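Local coordinates for aldolase (Escherichia coli, PDB 6VOP), which is a putative class II aldolase of the AraD-like aldolase and adducin N-terminal family, a mixed alpha/beta protein with four copies in the assembly, at residues A[13-18]-A[59-64]; A[80-85]-A[96-101]; A[127-132]-A[177-182]. The protein carries 2 engineered substitutions. All coordinates share one frame; numbering follows the deposited sequence.

Contact 1. Residues A[13-18]-A[59-64]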
loop_
_atom_site.group_PDB
_atom_site.type_symbol
_atom_site.label_atom_id
_atom_site.label_comp_id
_atom_site.label_asym_id
_atom_site.label_seq_id
_atom_site.Cartn_x
_atom_site.Cartn_y
_atom_site.Cartn_z
ATOM N N GLU A 13 -13.665 20.699 7.019
ATOM C CA GLU A 13 -13.371 20.009 5.767
ATOM C C GLU A 13 -11.918 19.561 5.712
ATOM O O GLU A 13 -11.619 18.477 5.196
ATOM C CB GLU A 13 -13.698 20.910 4.575
ATOM C CG GLU A 13 -15.180 21.017 4.261
ATOM C CD GLU A 13 -15.489 22.144 3.294
ATOM O OE1 GLU A 13 -16.685 22.415 3.055
ATOM O OE2 GLU A 13 -14.534 22.760 2.771
ATOM N N GLU A 14 -10.999 20.381 6.233
ATOM C CA GLU A 14 -9.593 19.987 6.253
ATOM C C GLU A 14 -9.385 18.752 7.118
ATOM O O GLU A 14 -8.612 17.855 6.757
ATOM C CB GLU A 14 -8.723 21.143 6.751
ATOM C CG GLU A 14 -7.231 20.826 6.750
ATOM C CD GLU A 14 -6.409 21.817 7.556
ATOM O OE1 GLU A 14 -5.167 21.805 7.426
ATOM O OE2 GLU A 14 -7.001 22.608 8.321
ATOM N N MET A 15 -10.067 18.685 8.263
ATOM C CA MET A 15 -9.973 17.504 9.113
ATOM C C MET A 15 -10.562 16.284 8.420
ATOM O O MET A 15 -9.950 15.210 8.418
ATOM C CB MET A 15 -10.674 17.763 10.443
ATOM C CG MET A 15 -10.932 16.515 11.268
ATOM S SD MET A 15 -11.250 16.921 12.994
ATOM C CE MET A 15 -9.637 17.529 13.475
ATOM N N THR A 16 -11.746 16.435 7.822
ATOM C CA THR A 16 -12.333 15.357 7.034
ATOM C C THR A 16 -11.401 14.928 5.907
ATOM O O THR A 16 -11.206 13.728 5.675
ATOM C CB THR A 16 -13.683 15.803 6.468
ATOM O OG1 THR A 16 -14.581 16.096 7.546
ATOM C CG2 THR A 16 -14.287 14.718 5.593
ATOM N N ARG A 17 -10.810 15.897 5.203
ATOM C CA ARG A 17 -9.935 15.578 4.079
ATOM C C ARG A 17 -8.679 14.854 4.549
ATOM O O ARG A 17 -8.292 13.825 3.982
ATOM C CB ARG A 17 -9.577 16.859 3.320
ATOM C CG ARG A 17 -8.833 16.641 2.011
ATOM C CD ARG A 17 -7.379 17.074 2.121
ATOM N NE ARG A 17 -7.253 18.484 2.477
ATOM C CZ ARG A 17 -6.099 19.087 2.743
ATOM N NH1 ARG A 17 -4.964 18.401 2.697
ATOM N NH2 ARG A 17 -6.078 20.375 3.059
ATOM N N ILE A 18 -8.034 15.375 5.595
ATOM C CA ILE A 18 -6.815 14.756 6.107
ATOM C C ILE A 18 -7.112 13.375 6.682
ATOM O O ILE A 18 -6.322 12.436 6.516
ATOM C CB ILE A 18 -6.154 15.683 7.146
ATOM C CG1 ILE A 18 -5.483 16.868 6.447
ATOM C CG2 ILE A 18 -5.146 14.925 7.995
ATOM C CD1 ILE A 18 -4.623 17.704 7.362
ATOM N N GLN A 59 -19.986 18.217 9.356
ATOM C CA GLN A 59 -20.939 18.897 10.227
ATOM C C GLN A 59 -21.313 18.073 11.453
ATOM O O GLN A 59 -22.130 18.532 12.260
ATOM C CB GLN A 59 -22.204 19.270 9.448
ATOM C CG GLN A 59 -22.140 20.622 8.758
ATOM C CD GLN A 59 -21.431 20.544 7.428
ATOM O OE1 GLN A 59 -20.596 21.388 7.111
ATOM N NE2 GLN A 59 -21.792 19.555 6.621
ATOM N N ARG A 60 -20.750 16.875 11.611
ATOM C CA ARG A 60 -20.960 16.070 12.805
ATOM C C ARG A 60 -19.693 15.923 13.634
ATOM O O ARG A 60 -19.699 15.189 14.627
ATOM C CB ARG A 60 -21.508 14.692 12.426
ATOM C CG ARG A 60 -22.999 14.679 12.123
ATOM C CD ARG A 60 -23.831 14.672 13.403
ATOM N NE ARG A 60 -24.085 16.021 13.908
ATOM C CZ ARG A 60 -24.657 16.297 15.078
ATOM N NH1 ARG A 60 -25.045 15.317 15.882
ATOM N NH2 ARG A 60 -24.846 17.559 15.447
ATOM N N LEU A 61 -18.612 16.605 13.248
ATOM C CA LEU A 61 -17.390 16.595 14.034
ATOM C C LEU A 61 -17.649 17.194 15.411
ATOM O O LEU A 61 -18.410 18.153 15.557
ATOM C CB LEU A 61 -16.291 17.377 13.313
ATOM C CG LEU A 61 -15.656 16.703 12.095
ATOM C CD1 LEU A 61 -14.761 17.671 11.337
ATOM C CD2 LEU A 61 -14.872 15.473 12.529
ATOM N N SER A 62 -17.010 16.617 16.425
ATOM C CA SER A 62 -17.238 17.052 17.795
ATOM C C SER A 62 -16.620 18.424 18.044
ATOM O O SER A 62 -15.658 18.831 17.386
ATOM C CB SER A 62 -16.660 16.037 18.781
ATOM O OG SER A 62 -17.120 14.730 18.488
ATOM N N LYS A 63 -17.193 19.138 19.012
ATOM C CA LYS A 63 -16.718 20.454 19.427
ATOM C C LYS A 63 -16.648 20.450 20.948
ATOM O O LYS A 63 -17.677 20.312 21.618
ATOM C CB LYS A 63 -17.642 21.559 18.912
ATOM C CG LYS A 63 -17.057 22.961 18.953
ATOM C CD LYS A 63 -17.941 23.937 18.189
ATOM C CE LYS A 63 -17.517 25.378 18.418
ATOM N NZ LYS A 63 -18.534 26.344 17.908
ATOM N N VAL A 64 -15.439 20.580 21.493
ATOM C CA VAL A 64 -15.203 20.484 22.929
ATOM C C VAL A 64 -14.481 21.740 23.394
ATOM O O VAL A 64 -13.551 22.214 22.733
ATOM C CB VAL A 64 -14.389 19.221 23.291
ATOM C CG1 VAL A 64 -14.241 19.093 24.798
ATOM C CG2 VAL A 64 -15.047 17.976 22.711
#
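Where helix 7-24 lies over the sheet beside the lead-in to strand 62-64, Leu-61 meets Met-15 and Thr-16, a plain case of one apolar side chain packing a loop against a helix. The isobutyl group of Leu-61 points at the helix and does so with both branches. CD2 reaches the sulfur of Met-15, with SD to CD2 at 3.9 Å, while CD1 lies against the methionine's stem as well, 4.0 Å from CG of Met-15. The two side chains pass each other at a slant. Met-15 can offer stem and sulfur together because CG stands opposite the backbone N (chi1 166°) and the chain stays extended until it bends at its last torsion, about the CG-SD bond. On the next helix residue, CD1 of Leu-61 also comes within 4.1 Å of OG1 of Thr-16. That hydroxyl is engaged within its own helix, where it hydrogen-bonds to the carbonyl O of Arg-12, so it meets the leucine methyl through van der Waals contact alone. Beyond Leu-61, Met-15 rests on Leu-35 and Leu-37 of strand 33-38 and on Leu-174 of helix 174-194, which makes the leucine one wall of a wider apolar layer. A weak bond from Arg-12 NH1 to the carbonyl O of Leu-61 gives the loop a polar tie to the helix, whereas the side-chain packing of Leu-61 depends on shape and the exclusion of water.

Contact 2. Residues A[80-85]-A[96-101]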
loop_
_atom_site.group_PDB
_atom_site.type_symbol
_atom_site.label_atom_id
_atom_site.label_comp_id
_atom_site.label_asym_id
_atom_site.label_seq_id
_atom_site.Cartn_x
_atom_site.Cartn_y
_atom_site.Cartn_z
ATOM N N VAL A 80 -10.043 11.849 23.410
ATOM C CA VAL A 80 -9.975 13.302 23.528
ATOM C C VAL A 80 -9.504 13.727 24.914
ATOM O O VAL A 80 -8.966 14.828 25.078
ATOM C CB VAL A 80 -11.354 13.910 23.173
ATOM C CG1 VAL A 80 -11.399 15.407 23.452
ATOM C CG2 VAL A 80 -11.685 13.643 21.713
ATOM N N LEU A 81 -9.659 12.857 25.917
ATOM C CA LEU A 81 -9.254 13.207 27.274
ATOM C C LEU A 81 -7.770 13.551 27.347
ATOM O O LEU A 81 -7.385 14.507 28.030
ATOM C CB LEU A 81 -9.592 12.067 28.233
ATOM C CG LEU A 81 -11.003 12.130 28.817
ATOM C CD1 LEU A 81 -11.308 10.882 29.627
ATOM C CD2 LEU A 81 -11.180 13.382 29.662
ATOM N N PHE A 82 -6.919 12.795 26.651
ATOM C CA PHE A 82 -5.506 13.148 26.654
ATOM C C PHE A 82 -5.147 14.162 25.576
ATOM O O PHE A 82 -4.077 14.774 25.660
ATOM C CB PHE A 82 -4.611 11.896 26.544
ATOM C CG PHE A 82 -4.751 11.113 25.262
ATOM C CD1 PHE A 82 -4.159 11.551 24.083
ATOM C CD2 PHE A 82 -5.413 9.895 25.257
ATOM C CE1 PHE A 82 -4.268 10.815 22.917
ATOM C CE2 PHE A 82 -5.523 9.153 24.097
ATOM C CZ PHE A 82 -4.950 9.613 22.924
ATOM N N HIS A 83 -6.009 14.364 24.577
ATOM C CA HIS A 83 -5.841 15.511 23.693
ATOM C C HIS A 83 -5.853 16.806 24.495
ATOM O O HIS A 83 -4.976 17.661 24.335
ATOM C CB HIS A 83 -6.942 15.530 22.632
ATOM C CG HIS A 83 -6.762 14.516 21.545
ATOM N ND1 HIS A 83 -6.753 14.851 20.208
ATOM C CD2 HIS A 83 -6.596 13.174 21.598
ATOM C CE1 HIS A 83 -6.585 13.760 19.484
ATOM N NE2 HIS A 83 -6.487 12.728 20.303
ATOM N N LEU A 84 -6.839 16.951 25.384
ATOM C CA LEU A 84 -6.940 18.151 26.206
ATOM C C LEU A 84 -5.744 18.303 27.135
ATOM O O LEU A 84 -5.335 19.429 27.440
ATOM C CB LEU A 84 -8.238 18.121 27.013
ATOM C CG LEU A 84 -9.534 18.247 26.213
ATOM C CD1 LEU A 84 -10.669 17.537 26.927
ATOM C CD2 LEU A 84 -9.874 19.711 25.991
ATOM N N ALA A 85 -5.175 17.186 27.596
ATOM C CA ALA A 85 -3.991 17.257 28.443
ATOM C C ALA A 85 -2.814 17.879 27.705
ATOM O O ALA A 85 -2.024 18.616 28.304
ATOM C CB ALA A 85 -3.625 15.864 28.953
ATOM N N VAL A 96 -3.654 17.602 17.327
ATOM C CA VAL A 96 -3.186 16.308 17.805
ATOM C C VAL A 96 -3.662 15.233 16.840
ATOM O O VAL A 96 -4.858 15.154 16.533
ATOM C CB VAL A 96 -3.682 16.010 19.233
ATOM C CG1 VAL A 96 -3.162 14.658 19.701
ATOM C CG2 VAL A 96 -3.256 17.115 20.190
ATOM N N VAL A 97 -2.731 14.411 16.363
ATOM C CA VAL A 97 -3.028 13.290 15.479
ATOM C C VAL A 97 -2.666 12.008 16.217
ATOM O O VAL A 97 -1.512 11.825 16.627
ATOM C CB VAL A 97 -2.270 13.393 14.146
ATOM C CG1 VAL A 97 -2.422 12.109 13.345
ATOM C CG2 VAL A 97 -2.766 14.585 13.346
ATOM N N HIS A 98 -3.647 11.125 16.389
ATOM C CA HIS A 98 -3.456 9.861 17.094
ATOM C C HIS A 98 -3.962 8.732 16.207
ATOM O O HIS A 98 -5.169 8.622 15.964
ATOM C CB HIS A 98 -4.176 9.863 18.442
ATOM C CG HIS A 98 -4.244 8.515 19.092
ATOM N ND1 HIS A 98 -3.176 7.645 19.110
ATOM C CD2 HIS A 98 -5.250 7.890 19.747
ATOM C CE1 HIS A 98 -3.521 6.540 19.747
ATOM N NE2 HIS A 98 -4.775 6.663 20.144
ATOM N N LEU A 99 -3.042 7.901 15.724
ATOM C CA LEU A 99 -3.369 6.753 14.895
ATOM C C LEU A 99 -2.630 5.529 15.418
ATOM O O LEU A 99 -1.643 5.642 16.145
ATOM C CB LEU A 99 -3.001 6.993 13.425
ATOM C CG LEU A 99 -3.635 8.200 12.731
ATOM C CD1 LEU A 99 -3.131 8.312 11.304
ATOM C CD2 LEU A 99 -5.147 8.090 12.758
ATOM N N HIS A 100 -3.128 4.355 15.050
ATOM C CA HIS A 100 -2.452 3.093 15.357
ATOM C C HIS A 100 -1.755 2.548 14.120
ATOM O O HIS A 100 -1.944 1.400 13.716
ATOM C CB HIS A 100 -3.439 2.080 15.922
ATOM C CG HIS A 100 -4.239 2.592 17.079
ATOM N ND1 HIS A 100 -5.398 1.984 17.506
ATOM C CD2 HIS A 100 -4.047 3.654 17.899
ATOM C CE1 HIS A 100 -5.891 2.653 18.533
ATOM N NE2 HIS A 100 -5.088 3.666 18.796
ATOM N N SER A 101 -0.940 3.399 13.502
ATOM C CA SER A 101 -0.240 3.020 12.283
ATOM C C SER A 101 0.673 1.826 12.533
ATOM O O SER A 101 1.234 1.657 13.620
ATOM C CB SER A 101 0.564 4.200 11.747
ATOM O OG SER A 101 -0.135 5.415 11.938
#
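Helix 80-89 packs on one face of the central sheet through an aromatic contact, in which Phe-82 and His-83 of the helix meet His-98 and Val-96 of strand 95-99. The short helical and strand axes approach to 9.8 Å and run roughly antiparallel, at 145°. Val-96 and His-98, two residues apart on the strand, both project toward the helix, and each receives one ring. Phe-82 brings the edge of its ring to the face of His-98 in a T-shaped stack, with centroids 5.4 Å apart and planes at 74°. The point of the edge is CZ, which lies 3.6 Å from CD2 of His-98. To reach it the phenyl group takes up the crowded position between backbone N and carbonyl carbon (chi1 64°). His-83 uses a face instead: CG1 of Val-96 sits above its imidazole in a CH-pi contact, 3.7 Å from the ring centroid. Both nitrogens of that ring turn to strand 33-38, ND1 to Ser-36 OG and NE2, weakly, to Asn-34 OD1, which sets how the face is presented. Likewise, ND1 of His-98 is held by the carbonyl O of Pro-167. The rings of His-98 and His-100 both meet that of His-165, and together the three histidines appear to turn their donor atoms to one point where no metal is modelled. Such a cluster is consistent with an empty histidine metal site of a class II aldolase, against which Phe-82 would be a second-shell packing residue.

Contact 3. Residues A[127-132]-A[177-182]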
loop_
_atom_site.group_PDB
_atom_site.type_symbol
_atom_site.label_atom_id
_atom_site.label_comp_id
_atom_site.label_asym_id
_atom_site.label_seq_id
_atom_site.Cartn_x
_atom_site.Cartn_y
_atom_site.Cartn_z
ATOM N N VAL A 127 14.373 14.289 13.818
ATOM C CA VAL A 127 15.062 15.134 14.790
ATOM C C VAL A 127 14.779 16.606 14.513
ATOM O O VAL A 127 14.629 17.410 15.442
ATOM C CB VAL A 127 16.572 14.832 14.779
ATOM C CG1 VAL A 127 17.306 15.742 15.749
ATOM C CG2 VAL A 127 16.814 13.376 15.125
ATOM N N MET A 128 14.697 16.983 13.234
ATOM C CA MET A 128 14.445 18.376 12.880
ATOM C C MET A 128 13.036 18.801 13.273
ATOM O O MET A 128 12.839 19.878 13.849
ATOM C CB MET A 128 14.660 18.586 11.381
ATOM C CG MET A 128 16.113 18.615 10.948
ATOM S SD MET A 128 16.269 18.697 9.154
ATOM C CE MET A 128 15.425 20.238 8.807
ATOM N N ARG A 129 12.041 17.969 12.968
ATOM C CA ARG A 129 10.644 18.336 13.159
ATOM C C ARG A 129 10.149 18.082 14.579
ATOM O O ARG A 129 9.456 18.931 15.151
ATOM C CB ARG A 129 9.765 17.578 12.160
ATOM C CG ARG A 129 10.230 17.677 10.712
ATOM C CD ARG A 129 9.395 16.785 9.804
ATOM N NE ARG A 129 8.046 17.312 9.626
ATOM C CZ ARG A 129 7.699 18.156 8.661
ATOM N NH1 ARG A 129 8.601 18.564 7.779
ATOM N NH2 ARG A 129 6.450 18.591 8.576
ATOM N N MET A 130 10.492 16.936 15.166
ATOM C CA MET A 130 9.966 16.535 16.466
ATOM C C MET A 130 11.014 16.476 17.567
ATOM O O MET A 130 10.750 16.924 18.685
ATOM C CB MET A 130 9.283 15.165 16.356
ATOM C CG MET A 130 7.917 15.196 15.690
ATOM S SD MET A 130 7.522 13.629 14.886
ATOM C CE MET A 130 8.517 13.746 13.401
ATOM N N GLY A 131 12.186 15.928 17.289
ATOM C CA GLY A 131 13.232 15.798 18.305
ATOM C C GLY A 131 13.150 14.452 19.030
ATOM O O GLY A 131 13.368 13.409 18.423
ATOM N N ASN A 132 12.835 14.498 20.321
ATOM C CA ASN A 132 12.736 13.293 21.130
ATOM C C ASN A 132 11.321 12.737 21.087
ATOM O O ASN A 132 10.341 13.482 21.191
ATOM C CB ASN A 132 13.135 13.579 22.576
ATOM C CG ASN A 132 14.578 13.998 22.702
ATOM O OD1 ASN A 132 15.403 13.675 21.846
ATOM N ND2 ASN A 132 14.895 14.723 23.768
ATOM N N ALA A 177 0.967 18.555 12.179
ATOM C CA ALA A 177 0.886 17.339 12.981
ATOM C C ALA A 177 0.711 16.103 12.108
ATOM O O ALA A 177 1.226 15.030 12.443
ATOM C CB ALA A 177 -0.257 17.446 13.989
ATOM N N ALA A 178 -0.007 16.230 10.990
ATOM C CA ALA A 178 -0.138 15.105 10.070
ATOM C C ALA A 178 1.199 14.777 9.418
ATOM O O ALA A 178 1.600 13.609 9.351
ATOM C CB ALA A 178 -1.196 15.410 9.009
ATOM N N ASN A 179 1.906 15.803 8.934
ATOM C CA ASN A 179 3.214 15.580 8.324
ATOM C C ASN A 179 4.198 14.991 9.325
ATOM O O ASN A 179 4.984 14.101 8.982
ATOM C CB ASN A 179 3.757 16.889 7.752
ATOM C CG ASN A 179 2.960 17.379 6.564
ATOM O OD1 ASN A 179 2.277 16.601 5.896
ATOM N ND2 ASN A 179 3.046 18.676 6.289
ATOM N N ASN A 180 4.169 15.479 10.567
ATOM C CA ASN A 180 5.038 14.924 11.600
ATOM C C ASN A 180 4.706 13.462 11.871
ATOM O O ASN A 180 5.607 12.626 12.001
ATOM C CB ASN A 180 4.919 15.747 12.881
ATOM C CG ASN A 180 5.569 17.102 12.765
ATOM O OD1 ASN A 180 6.339 17.356 11.838
ATOM N ND2 ASN A 180 5.266 17.987 13.710
ATOM N N MET A 181 3.414 13.137 11.967
ATOM C CA MET A 181 3.016 11.744 12.135
ATOM C C MET A 181 3.521 10.892 10.978
ATOM O O MET A 181 3.983 9.763 11.183
ATOM C CB MET A 181 1.496 11.645 12.256
ATOM C CG MET A 181 0.934 10.249 12.031
ATOM S SD MET A 181 1.307 9.113 13.378
ATOM C CE MET A 181 0.192 9.721 14.643
ATOM N N GLU A 182 3.463 11.424 9.757
ATOM C CA GLU A 182 3.880 10.648 8.596
ATOM C C GLU A 182 5.382 10.383 8.602
ATOM O O GLU A 182 5.816 9.305 8.177
ATOM C CB GLU A 182 3.454 11.361 7.313
ATOM C CG GLU A 182 1.961 11.246 7.024
ATOM C CD GLU A 182 1.554 11.926 5.730
ATOM O OE1 GLU A 182 0.765 12.894 5.785
ATOM O OE2 GLU A 182 2.023 11.490 4.657
HETATM O O HOH W 1 4.938 20.818 8.233
#
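Arg-129 of helix 125-129 and Met-130 next to it in the chain meet Asn-179 and Asn-180 on the flank of helix 174-194, and the contact divides into a polar part and a part of van der Waals packing. The polar part centres on the amide oxygen of Asn-180. NE of Arg-129 donates to OD1 of Asn-180 at 2.8 Å, with an N-H...O angle of 149°. Seen from the acceptor the donor lies almost straight out from the amide oxygen, the C=O...N angle being 167°, whereas the oxygen stands somewhat tilted from the guanidinium plane. The amide and the guanidinium are steeply inclined to one another, and the clear bond between them is the one from NE. A bend in the arginine chain at its third torsion (chi3 71°) brings NE to the oxygen and carries NH2 onward to the neighbouring residue, where it passes obliquely by CB of Asn-179. There a water bridges weakly, taking bonds from NH2 of Arg-129 at 2.7 Å and from ND2 of Asn-179 at 3.5 Å. The third nitrogen, NH1, makes a weak hydrogen bond to Ser-31 of the second subunit.

The van der Waals part belongs to Met-130. It slides past Asn-180 in the opposite direction, its SD 3.9 Å from CB of Asn-180 and its CE methyl 3.4 Å from the backbone O of Asn-180. The methionine thus packs beside the stem of the asparagine whose amide Arg-129 grips.

Asn-179 also packs on Gly-30 of the second subunit, and nearby Glu-182 accepts a bond from that glycine's backbone N. The arrangement is that of a short helix end clamped to a long helix at a subunit interface, here within an AraD-like tetramer.

All three contacts are buried, at different depths: the centre of contact 2 is about 6 Å from the centre of the chain, that of contact 3 about 9 Å and that of contact 1 about 16 Å. Contacts 1 and 2 reach the same sheet, the first near its 70-72 end through aliphatic groups, the second in its middle through aromatic rings. Contact 3 joins two helices beside the second subunit and alone relies on a direct hydrogen bond and a water. Helix 174-194 links the set: Ala-178 of contact 3 packs on Ile-18 of contact 1, while Ala-177 and Met-181 pack on Val-97 of contact 2, whose CB is directed away from helix 80-89.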